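Local coordinates for protein hydrazine synthase subunit alpha (Candidatus Kuenenia stuttgartiensis, PDB 5C2V) that condenses hydroxylamine with ammonia to give hydrazine, as the two-heme alpha subunit of the hydrazine synthase complex, at residues Asn238-Val244 with Val257-Asn263; Pro269-Tyr273 with Trp318-Asn323; Asp277-Gly281 with Asn323-Glu327. All blocks are in the same frame, centred on the assembly; numbering follows the deposited sequence.

Contact 1. Residues Asn238-Val244 with Val257-Asn263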
loop_
_atom_site.group_PDB
_atom_site.type_symbol
_atom_site.label_atom_id
_atom_site.label_comp_id
_atom_site.label_asym_id
_atom_site.label_seq_id
_atom_site.Cartn_x
_atom_site.Cartn_y
_atom_site.Cartn_z
ATOM N N ASN D 238 26.368 11.945 16.921
ATOM C CA ASN D 238 26.207 12.028 15.472
ATOM C C ASN D 238 25.113 13.021 15.079
ATOM O O ASN D 238 24.474 13.627 15.941
ATOM C CB ASN D 238 25.902 10.649 14.889
ATOM C CG ASN D 238 26.953 9.621 15.255
ATOM O OD1 ASN D 238 27.935 9.436 14.533
ATOM N ND2 ASN D 238 26.756 8.946 16.381
ATOM N N ILE D 239 24.902 13.185 13.776
ATOM C CA ILE D 239 23.929 14.148 13.269
ATOM C C ILE D 239 22.618 13.480 12.858
ATOM O O ILE D 239 22.589 12.655 11.944
ATOM C CB ILE D 239 24.485 14.926 12.059
ATOM C CG1 ILE D 239 25.852 15.531 12.394
ATOM C CG2 ILE D 239 23.507 16.009 11.624
ATOM C CD1 ILE D 239 25.823 16.515 13.542
ATOM N N LEU D 240 21.540 13.848 13.543
ATOM C CA LEU D 240 20.207 13.327 13.256
ATOM C C LEU D 240 19.448 14.272 12.332
ATOM O O LEU D 240 19.366 15.470 12.600
ATOM C CB LEU D 240 19.425 13.125 14.556
ATOM C CG LEU D 240 17.972 12.655 14.449
ATOM C CD1 LEU D 240 17.901 11.151 14.239
ATOM C CD2 LEU D 240 17.181 13.070 15.680
ATOM N N PHE D 241 18.888 13.740 11.248
ATOM C CA PHE D 241 18.182 14.588 10.292
ATOM C C PHE D 241 17.154 13.841 9.445
ATOM O O PHE D 241 16.984 12.626 9.567
ATOM C CB PHE D 241 19.187 15.293 9.373
ATOM C CG PHE D 241 20.004 14.355 8.526
ATOM C CD1 PHE D 241 21.111 13.709 9.052
ATOM C CD2 PHE D 241 19.676 14.135 7.198
ATOM C CE1 PHE D 241 21.866 12.850 8.275
ATOM C CE2 PHE D 241 20.430 13.279 6.415
ATOM C CZ PHE D 241 21.526 12.637 6.955
ATOM N N SER D 242 16.476 14.593 8.583
ATOM C CA SER D 242 15.467 14.042 7.688
ATOM C C SER D 242 16.011 13.943 6.270
ATOM O O SER D 242 16.690 14.850 5.788
ATOM C CB SER D 242 14.200 14.900 7.706
ATOM O OG SER D 242 13.662 14.998 9.012
ATOM N N SER D 243 15.706 12.836 5.603
ATOM C CA SER D 243 16.191 12.596 4.254
ATOM C C SER D 243 15.050 12.213 3.324
ATOM O O SER D 243 14.228 11.359 3.653
ATOM C CB SER D 243 17.256 11.497 4.256
ATOM O OG SER D 243 17.812 11.322 2.964
ATOM N N VAL D 244 15.000 12.845 2.159
ATOM C CA VAL D 244 13.981 12.510 1.181
ATOM C C VAL D 244 14.526 11.462 0.226
ATOM O O VAL D 244 15.412 11.752 -0.578
ATOM C CB VAL D 244 13.528 13.749 0.383
ATOM C CG1 VAL D 244 12.530 13.355 -0.696
ATOM C CG2 VAL D 244 12.935 14.796 1.312
ATOM N N VAL D 257 9.992 10.139 3.224
ATOM C CA VAL D 257 10.869 10.998 4.017
ATOM C C VAL D 257 11.229 10.303 5.327
ATOM O O VAL D 257 10.380 10.123 6.199
ATOM C CB VAL D 257 10.222 12.364 4.318
ATOM C CG1 VAL D 257 11.131 13.195 5.211
ATOM C CG2 VAL D 257 9.925 13.103 3.024
ATOM N N MET D 258 12.494 9.921 5.457
ATOM C CA MET D 258 12.943 9.104 6.578
ATOM C C MET D 258 13.760 9.884 7.600
ATOM O O MET D 258 14.439 10.852 7.264
ATOM C CB MET D 258 13.775 7.923 6.074
ATOM C CG MET D 258 15.135 8.317 5.512
ATOM S SD MET D 258 16.281 6.930 5.392
ATOM C CE MET D 258 17.627 7.674 4.474
ATOM N N ILE D 259 13.673 9.462 8.855
ATOM C CA ILE D 259 14.572 9.956 9.885
ATOM C C ILE D 259 15.822 9.086 9.903
ATOM O O ILE D 259 15.729 7.858 9.987
ATOM C CB ILE D 259 13.912 9.951 11.271
ATOM C CG1 ILE D 259 12.643 10.800 11.253
ATOM C CG2 ILE D 259 14.879 10.464 12.326
ATOM C CD1 ILE D 259 11.931 10.839 12.577
ATOM N N CYS D 260 16.987 9.720 9.808
ATOM C CA CYS D 260 18.247 8.987 9.774
ATOM C C CYS D 260 19.370 9.739 10.484
ATOM O O CYS D 260 19.176 10.857 10.969
ATOM C CB CYS D 260 18.647 8.697 8.326
ATOM S SG CYS D 260 18.870 10.170 7.305
ATOM N N VAL D 261 20.546 9.119 10.543
ATOM C CA VAL D 261 21.715 9.746 11.149
ATOM C C VAL D 261 22.940 9.624 10.250
ATOM O O VAL D 261 23.007 8.748 9.388
ATOM C CB VAL D 261 22.058 9.135 12.528
ATOM C CG1 VAL D 261 20.895 9.288 13.492
ATOM C CG2 VAL D 261 22.444 7.676 12.386
ATOM N N ASP D 262 23.902 10.519 10.453
ATOM C CA ASP D 262 25.167 10.467 9.730
ATOM C C ASP D 262 26.265 11.121 10.558
ATOM O O ASP D 262 25.989 11.988 11.386
ATOM C CB ASP D 262 25.042 11.159 8.369
ATOM C CG ASP D 262 26.195 10.830 7.434
ATOM O OD1 ASP D 262 27.199 10.245 7.893
ATOM O OD2 ASP D 262 26.098 11.162 6.234
ATOM N N ASN D 263 27.508 10.706 10.338
ATOM C CA ASN D 263 28.639 11.353 10.987
ATOM C C ASN D 263 28.776 12.781 10.476
ATOM O O ASN D 263 28.359 13.086 9.359
ATOM C CB ASN D 263 29.929 10.566 10.750
ATOM C CG ASN D 263 29.957 9.251 11.504
ATOM O OD1 ASN D 263 30.266 8.202 10.938
ATOM N ND2 ASN D 263 29.633 9.301 12.792
#
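Phe241 and Cys260 face each other as an antiparallel hydrogen-bonded pair. Phe241 N donates to Cys260 O at 2.9 Å, and Cys260 N returns a bond to Phe241 O at the same length. Ile239 pairs with Asp262 and Ser243 with Met258 in the same way. Leu240, Ser242 and Val244 alternate with them and form non-hydrogen-bonded pairs with Val261, Ile259 and Val257.

The Phe241 side chain starts from CB on the sheet face that also carries Cys260 and Asp262. CG sits between the backbone N and the carbonyl carbon (chi1 63°), and the ring leans over the partner strand. CD2 is on the flank near Cys260 SG. CE2 and CZ come closer, each 3.6 Å from Cys260 SG. The sulfur lies over one ring face, toward the rim, 3.9 Å from the centroid and 24° off the normal, in a sulfur-aromatic contact. CD1 passes near Cys260 O. CE1 ends the other flank at Asp262 CB, 3.6 Å away, which meets the ring edge in its plane. The Asp262 carboxylate continues to Tyr547 OH through OD2.

This hairpin supplies the two middle strands of a four-stranded blade in the six-bladed beta-propeller. Strand 228-233 flanks it on one side and strand 270-273 on the other.

Next to the ring, Cys260 SG also touches Ser243 CB at 3.7 Å. Met258 CE reaches the same CB, while Ser243 OG bonds to Asn228. On the reverse face, Leu240 CD1 lies 3.6 Å from both Val261 CG1 and Ile259 CG2. Ser242 OG on that face is bonded to Arg286 O of the next blade.

Contact 2. Residues Pro269-Tyr273 with Trp318-Asn323. With HEC (heme c), chain B.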
loop_
_atom_site.group_PDB
_atom_site.type_symbol
_atom_site.label_atom_id
_atom_site.label_comp_id
_atom_site.label_asym_id
_atom_site.label_seq_id
_atom_site.Cartn_x
_atom_site.Cartn_y
_atom_site.Cartn_z
ATOM N N PRO D 269 26.340 7.457 6.729
ATOM C CA PRO D 269 24.885 7.635 6.818
ATOM C C PRO D 269 24.137 6.307 6.953
ATOM O O PRO D 269 24.429 5.359 6.226
ATOM C CB PRO D 269 24.532 8.325 5.497
ATOM C CG PRO D 269 25.634 7.952 4.567
ATOM C CD PRO D 269 26.867 7.853 5.411
ATOM N N ARG D 270 23.181 6.248 7.875
ATOM C CA ARG D 270 22.371 5.049 8.067
ATOM C C ARG D 270 20.947 5.428 8.469
ATOM O O ARG D 270 20.738 6.433 9.148
ATOM C CB ARG D 270 23.003 4.136 9.121
ATOM C CG ARG D 270 23.092 4.756 10.504
ATOM C CD ARG D 270 23.859 3.875 11.475
ATOM N NE ARG D 270 23.771 4.376 12.845
ATOM C CZ ARG D 270 22.870 3.971 13.733
ATOM N NH1 ARG D 270 21.975 3.051 13.401
ATOM N NH2 ARG D 270 22.864 4.484 14.957
ATOM N N PRO D 271 19.959 4.621 8.049
ATOM C CA PRO D 271 18.552 4.910 8.350
ATOM C C PRO D 271 18.191 4.645 9.807
ATOM O O PRO D 271 18.780 3.767 10.438
ATOM C CB PRO D 271 17.799 3.949 7.431
ATOM C CG PRO D 271 18.729 2.798 7.279
ATOM C CD PRO D 271 20.103 3.406 7.229
ATOM N N ILE D 272 17.229 5.399 10.327
ATOM C CA ILE D 272 16.724 5.170 11.675
ATOM C C ILE D 272 15.283 4.678 11.610
ATOM O O ILE D 272 14.989 3.563 12.040
ATOM C CB ILE D 272 16.814 6.436 12.548
ATOM C CG1 ILE D 272 18.277 6.808 12.790
ATOM C CG2 ILE D 272 16.104 6.222 13.875
ATOM C CD1 ILE D 272 19.063 5.751 13.539
ATOM N N TYR D 273 14.379 5.503 11.088
ATOM C CA TYR D 273 12.989 5.071 10.945
ATOM C C TYR D 273 12.261 5.726 9.771
ATOM O O TYR D 273 12.476 6.900 9.471
ATOM C CB TYR D 273 12.222 5.345 12.241
ATOM C CG TYR D 273 10.877 4.656 12.316
ATOM C CD1 TYR D 273 10.787 3.297 12.592
ATOM C CD2 TYR D 273 9.699 5.364 12.116
ATOM C CE1 TYR D 273 9.560 2.662 12.664
ATOM C CE2 TYR D 273 8.468 4.736 12.186
ATOM C CZ TYR D 273 8.405 3.386 12.460
ATOM O OH TYR D 273 7.183 2.757 12.531
ATOM N N TRP D 318 14.761 6.106 20.584
ATOM C CA TRP D 318 16.061 6.213 19.933
ATOM C C TRP D 318 16.864 4.926 20.073
ATOM O O TRP D 318 17.566 4.518 19.147
ATOM C CB TRP D 318 16.858 7.386 20.507
ATOM C CG TRP D 318 18.334 7.242 20.301
ATOM C CD1 TRP D 318 19.253 6.838 21.225
ATOM C CD2 TRP D 318 19.060 7.479 19.089
ATOM N NE1 TRP D 318 20.507 6.817 20.665
ATOM C CE2 TRP D 318 20.415 7.206 19.355
ATOM C CE3 TRP D 318 18.695 7.900 17.807
ATOM C CZ2 TRP D 318 21.407 7.341 18.387
ATOM C CZ3 TRP D 318 19.682 8.033 16.847
ATOM C CH2 TRP D 318 21.022 7.754 17.141
ATOM N N ASP D 319 16.755 4.292 21.235
ATOM C CA ASP D 319 17.496 3.068 21.517
ATOM C C ASP D 319 17.058 1.928 20.602
ATOM O O ASP D 319 17.892 1.199 20.063
ATOM C CB ASP D 319 17.324 2.665 22.983
ATOM C CG ASP D 319 17.895 3.694 23.940
ATOM O OD1 ASP D 319 18.842 4.409 23.550
ATOM O OD2 ASP D 319 17.398 3.785 25.082
ATOM N N ALA D 320 15.749 1.780 20.430
ATOM C CA ALA D 320 15.207 0.751 19.549
ATOM C C ALA D 320 14.137 1.329 18.627
ATOM O O ALA D 320 12.943 1.185 18.890
ATOM C CB ALA D 320 14.641 -0.401 20.364
ATOM N N PRO D 321 14.565 1.983 17.536
ATOM C CA PRO D 321 13.638 2.615 16.592
ATOM C C PRO D 321 12.921 1.606 15.701
ATOM O O PRO D 321 13.319 1.389 14.555
ATOM C CB PRO D 321 14.551 3.521 15.764
ATOM C CG PRO D 321 15.875 2.855 15.812
ATOM C CD PRO D 321 15.973 2.215 17.168
ATOM N N PHE D 322 11.870 0.994 16.235
ATOM C CA PHE D 322 11.068 0.048 15.473
ATOM C C PHE D 322 9.581 0.322 15.675
ATOM O O PHE D 322 9.204 1.230 16.415
ATOM C CB PHE D 322 11.412 -1.388 15.874
ATOM C CG PHE D 322 12.873 -1.715 15.747
ATOM C CD1 PHE D 322 13.406 -2.106 14.530
ATOM C CD2 PHE D 322 13.715 -1.618 16.842
ATOM C CE1 PHE D 322 14.751 -2.403 14.409
ATOM C CE2 PHE D 322 15.061 -1.912 16.728
ATOM C CZ PHE D 322 15.579 -2.305 15.509
ATOM N N ASN D 323 8.740 -0.465 15.011
ATOM C CA ASN D 323 7.296 -0.268 15.071
ATOM C C ASN D 323 6.722 -0.514 16.462
ATOM O O ASN D 323 5.714 0.084 16.839
ATOM C CB ASN D 323 6.596 -1.175 14.059
ATOM C CG ASN D 323 6.968 -0.847 12.627
ATOM O OD1 ASN D 323 7.255 0.303 12.296
ATOM N ND2 ASN D 323 6.960 -1.859 11.766
HETATM FE FE HEC B . 21.509 -0.885 0.358
HETATM C CHA HEC B . 18.499 0.746 0.807
HETATM C CHB HEC B . 23.075 1.530 2.220
HETATM C CHC HEC B . 24.579 -2.268 -0.408
HETATM C CHD HEC B . 19.992 -3.179 -1.690
HETATM N NA HEC B . 20.900 0.813 1.333
HETATM C C1A HEC B . 19.613 1.310 1.385
HETATM C C2A HEC B . 19.632 2.532 2.158
HETATM C C3A HEC B . 20.891 2.755 2.548
HETATM C C4A HEC B . 21.717 1.677 2.037
HETATM C CMA HEC B . 21.387 3.946 3.395
HETATM C CAA HEC B . 18.403 3.417 2.463
HETATM C CBA HEC B . 17.875 3.114 3.861
HETATM C CGA HEC B . 17.288 1.726 3.925
HETATM O O1A HEC B . 17.640 0.967 4.864
HETATM O O2A HEC B . 16.472 1.372 3.037
HETATM N NB HEC B . 23.496 -0.370 0.712
HETATM C C1B HEC B . 23.850 0.503 1.725
HETATM C C2B HEC B . 25.177 0.140 2.179
HETATM C C3B HEC B . 25.599 -0.899 1.457
HETATM C C4B HEC B . 24.549 -1.247 0.518
HETATM C CMB HEC B . 25.974 0.843 3.299
HETATM C CAB HEC B . 26.966 -1.603 1.620
HETATM C CBB HEC B . 27.824 -1.381 0.355
HETATM N NC HEC B . 22.163 -2.473 -0.789
HETATM C C1C HEC B . 23.481 -2.801 -1.048
HETATM C C2C HEC B . 23.493 -3.871 -2.024
HETATM C C3C HEC B . 22.240 -4.044 -2.454
HETATM C C4C HEC B . 21.369 -3.219 -1.637
HETATM C CMC HEC B . 24.756 -4.447 -2.701
HETATM C CAC HEC B . 21.795 -5.048 -3.540
HETATM C CBC HEC B . 21.254 -4.275 -4.763
HETATM N ND HEC B . 19.553 -1.165 -0.341
HETATM C C1D HEC B . 19.165 -2.215 -1.167
HETATM C C2D HEC B . 17.741 -2.138 -1.397
HETATM C C3D HEC B . 17.273 -0.910 -0.609
HETATM C C4D HEC B . 18.464 -0.371 0.006
HETATM C CMD HEC B . 16.884 -3.100 -2.249
HETATM C CAD HEC B . 15.842 -0.346 -0.496
HETATM C CBD HEC B . 15.408 0.160 -1.866
HETATM C CGD HEC B . 14.001 0.684 -1.788
HETATM O O1D HEC B . 13.415 0.958 -2.864
HETATM O O2D HEC B . 13.466 0.819 -0.656
#
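Tyr273 and Pro321 bring the two backbones closest, with CA atoms 6.2 Å apart, where a classic beta bulge, Ile272 and Tyr273 both opposite Ile259 of the next strand, lies near an inverse gamma turn centred on Pro321. The contact joins neighbouring propeller blades. Strand 270-273 is the outermost strand of one blade, and 318-323 is the loop before the last strand of the next.

Ile272 fills the apolar part with two branches. CG2 packs on the proline ring, 3.6 Å from Pro321 CB. CD1, at the other end, reaches the indole at Trp318 CZ3, 4.1 Å away. Arg270 NH2 comes near Trp318 CH2 obliquely, but its polar partner is Asn250 of the beta subunit, which also bonds to Trp318 O. The beta subunit thus meets both segments here.

Pro271 turns to the middle-domain heme c. Its CG is 3.2 Å from propionate atom O1A of the heme.

Tyr273 extends past the proline, with CG anti to the backbone N (chi1 -167°). CD1 passes Pro321 O at 3.7 Å. Its ring stands almost perpendicular to the Asn323 amide (83°). Asn323 OD1 lies at the ring edge, near its plane, and accepts a hydrogen bond from Tyr273 OH, modelled at a doubtful 2.5 Å.

Contact 3. Residues Asp277-Gly281 with Asn323-Glu327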
loop_
_atom_site.group_PDB
_atom_site.type_symbol
_atom_site.label_atom_id
_atom_site.label_comp_id
_atom_site.label_asym_id
_atom_site.label_seq_id
_atom_site.Cartn_x
_atom_site.Cartn_y
_atom_site.Cartn_z
ATOM N N ASP D 277 9.677 -0.866 4.021
ATOM C CA ASP D 277 8.369 -1.511 3.955
ATOM C C ASP D 277 7.963 -2.095 5.303
ATOM O O ASP D 277 8.769 -2.730 5.983
ATOM C CB ASP D 277 8.365 -2.613 2.891
ATOM C CG ASP D 277 8.619 -2.079 1.496
ATOM O OD1 ASP D 277 7.654 -1.627 0.845
ATOM O OD2 ASP D 277 9.784 -2.117 1.046
ATOM N N GLY D 278 6.709 -1.875 5.682
ATOM C CA GLY D 278 6.186 -2.389 6.934
ATOM C C GLY D 278 6.162 -1.346 8.033
ATOM O O GLY D 278 5.439 -1.488 9.018
ATOM N N GLU D 279 6.958 -0.295 7.865
ATOM C CA GLU D 279 7.041 0.771 8.857
ATOM C C GLU D 279 5.880 1.759 8.737
ATOM O O GLU D 279 5.296 1.926 7.667
ATOM C CB GLU D 279 8.382 1.495 8.738
ATOM C CG GLU D 279 9.566 0.608 9.096
ATOM C CD GLU D 279 10.904 1.248 8.791
ATOM O OE1 GLU D 279 10.918 2.374 8.254
ATOM O OE2 GLU D 279 11.943 0.621 9.088
ATOM N N ILE D 280 5.556 2.405 9.852
ATOM C CA ILE D 280 4.367 3.245 9.962
ATOM C C ILE D 280 4.582 4.659 9.409
ATOM O O ILE D 280 5.684 5.204 9.476
ATOM C CB ILE D 280 3.906 3.323 11.440
ATOM C CG1 ILE D 280 3.731 1.912 12.007
ATOM C CG2 ILE D 280 2.607 4.107 11.585
ATOM C CD1 ILE D 280 3.241 1.877 13.437
ATOM N N GLY D 281 3.516 5.240 8.863
ATOM C CA GLY D 281 3.518 6.614 8.396
ATOM C C GLY D 281 3.473 6.825 6.894
ATOM O O GLY D 281 3.087 7.899 6.440
ATOM N N ASN D 323 8.740 -0.465 15.011
ATOM C CA ASN D 323 7.296 -0.268 15.071
ATOM C C ASN D 323 6.722 -0.514 16.462
ATOM O O ASN D 323 5.714 0.084 16.839
ATOM C CB ASN D 323 6.596 -1.175 14.059
ATOM C CG ASN D 323 6.968 -0.847 12.627
ATOM O OD1 ASN D 323 7.255 0.303 12.296
ATOM N ND2 ASN D 323 6.960 -1.859 11.766
ATOM N N LYS D 324 7.366 -1.394 17.221
ATOM C CA LYS D 324 6.880 -1.753 18.549
ATOM C C LYS D 324 6.980 -0.584 19.528
ATOM O O LYS D 324 6.241 -0.527 20.510
ATOM C CB LYS D 324 7.647 -2.967 19.087
ATOM C CG LYS D 324 9.150 -2.764 19.205
ATOM C CD LYS D 324 9.851 -4.046 19.632
ATOM C CE LYS D 324 9.725 -5.130 18.571
ATOM N NZ LYS D 324 10.426 -6.383 18.968
ATOM N N THR D 325 7.898 0.341 19.261
ATOM C CA THR D 325 8.060 1.519 20.107
ATOM C C THR D 325 7.342 2.755 19.561
ATOM O O THR D 325 7.367 3.816 20.186
ATOM C CB THR D 325 9.549 1.865 20.305
ATOM O OG1 THR D 325 10.103 2.342 19.072
ATOM C CG2 THR D 325 10.325 0.643 20.775
ATOM N N TYR D 326 6.707 2.623 18.399
ATOM C CA TYR D 326 6.022 3.752 17.770
ATOM C C TYR D 326 4.787 4.170 18.562
ATOM O O TYR D 326 4.105 3.331 19.150
ATOM C CB TYR D 326 5.628 3.410 16.328
ATOM C CG TYR D 326 4.920 4.531 15.591
ATOM C CD1 TYR D 326 3.534 4.635 15.607
ATOM C CD2 TYR D 326 5.637 5.481 14.875
ATOM C CE1 TYR D 326 2.884 5.656 14.936
ATOM C CE2 TYR D 326 4.995 6.506 14.200
ATOM C CZ TYR D 326 3.619 6.587 14.234
ATOM O OH TYR D 326 2.975 7.603 13.565
ATOM N N GLU D 327 4.505 5.471 18.575
ATOM C CA GLU D 327 3.319 5.987 19.251
ATOM C C GLU D 327 2.849 7.321 18.672
ATOM O O GLU D 327 3.622 8.047 18.045
ATOM C CB GLU D 327 3.586 6.141 20.750
ATOM C CG GLU D 327 4.765 7.039 21.083
ATOM C CD GLU D 327 4.944 7.228 22.577
ATOM O OE1 GLU D 327 3.939 7.135 23.314
ATOM O OE2 GLU D 327 6.089 7.466 23.016
#
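Ile280 packs on the ring of Tyr326, and this pair makes the tight half of the contact. Two propeller loops meet here. Residues 277-281 belong to the connection from strand 270-273 to the following blade, and 323-327 lead into the last strand of that blade, 327-328.

Two ends of the isoleucine share the tyrosine ring. CG2 stands over one face, displaced toward the rim, 4.0 Å from the centroid and 24° off the normal, which makes a CH-pi contact. CD1 meets the end of the ring nearer the backbone, 3.5 Å from Tyr326 CD1, while CG2 sits toward the hydroxyl end. Tyr326 has CG anti to its own N (chi1 -179°), and this swings the ring across to Ile280, which it crosses at a slant. Its hydroxyl goes on to Lys328 NZ and Glu302. A backbone bond of 3.1 Å from Tyr326 N to Asn323 O closes a turn just before the ring.

The other half is looser and lies toward solvent. Gly278 is exposed, and Asn323 ND2 reaches its carbonyl O at 3.2 Å in a weak, bent hydrogen bond (122° at the hydrogen). Glu279 adds little here: its CA is 3.5 Å from Asn323 OD1, and its carboxylate turns to other partners. OE1 accepts from Gly274 N and Cys276 N, the latter from a zinc-binding residue, and OE2 pairs with Arg565. Exposed Lys324 forms a salt bridge with Asp310 of the beta subunit. Asn323 OD1 has its polar partner in Tyr273 OH. It also lies 3.9 Å from Ile280 CG1, where the polar half borders the apolar one.

In the fold
The three contacts follow one another across neighbouring blades of the propeller. Contact 1 lies within a blade, and its strand 256-262 adjoins strand 270-273 of contact 2 in the same sheet. Their centres are about 10 Å apart. The centre of contact 3 is about 10 Å from that of contact 2 and about 17 Å from that of contact 1, which it does not touch. Contacts 2 and 3 share Asn323, and Tyr273 OH is probably bonded to Ile280 N. Contact 1 closes first along the chain; the segments of the other two alternate. Contacts 1 and 2 are buried, and contact 3 lies at the surface. Contact 2 touches both the middle-domain heme, through Pro271, and the beta subunit.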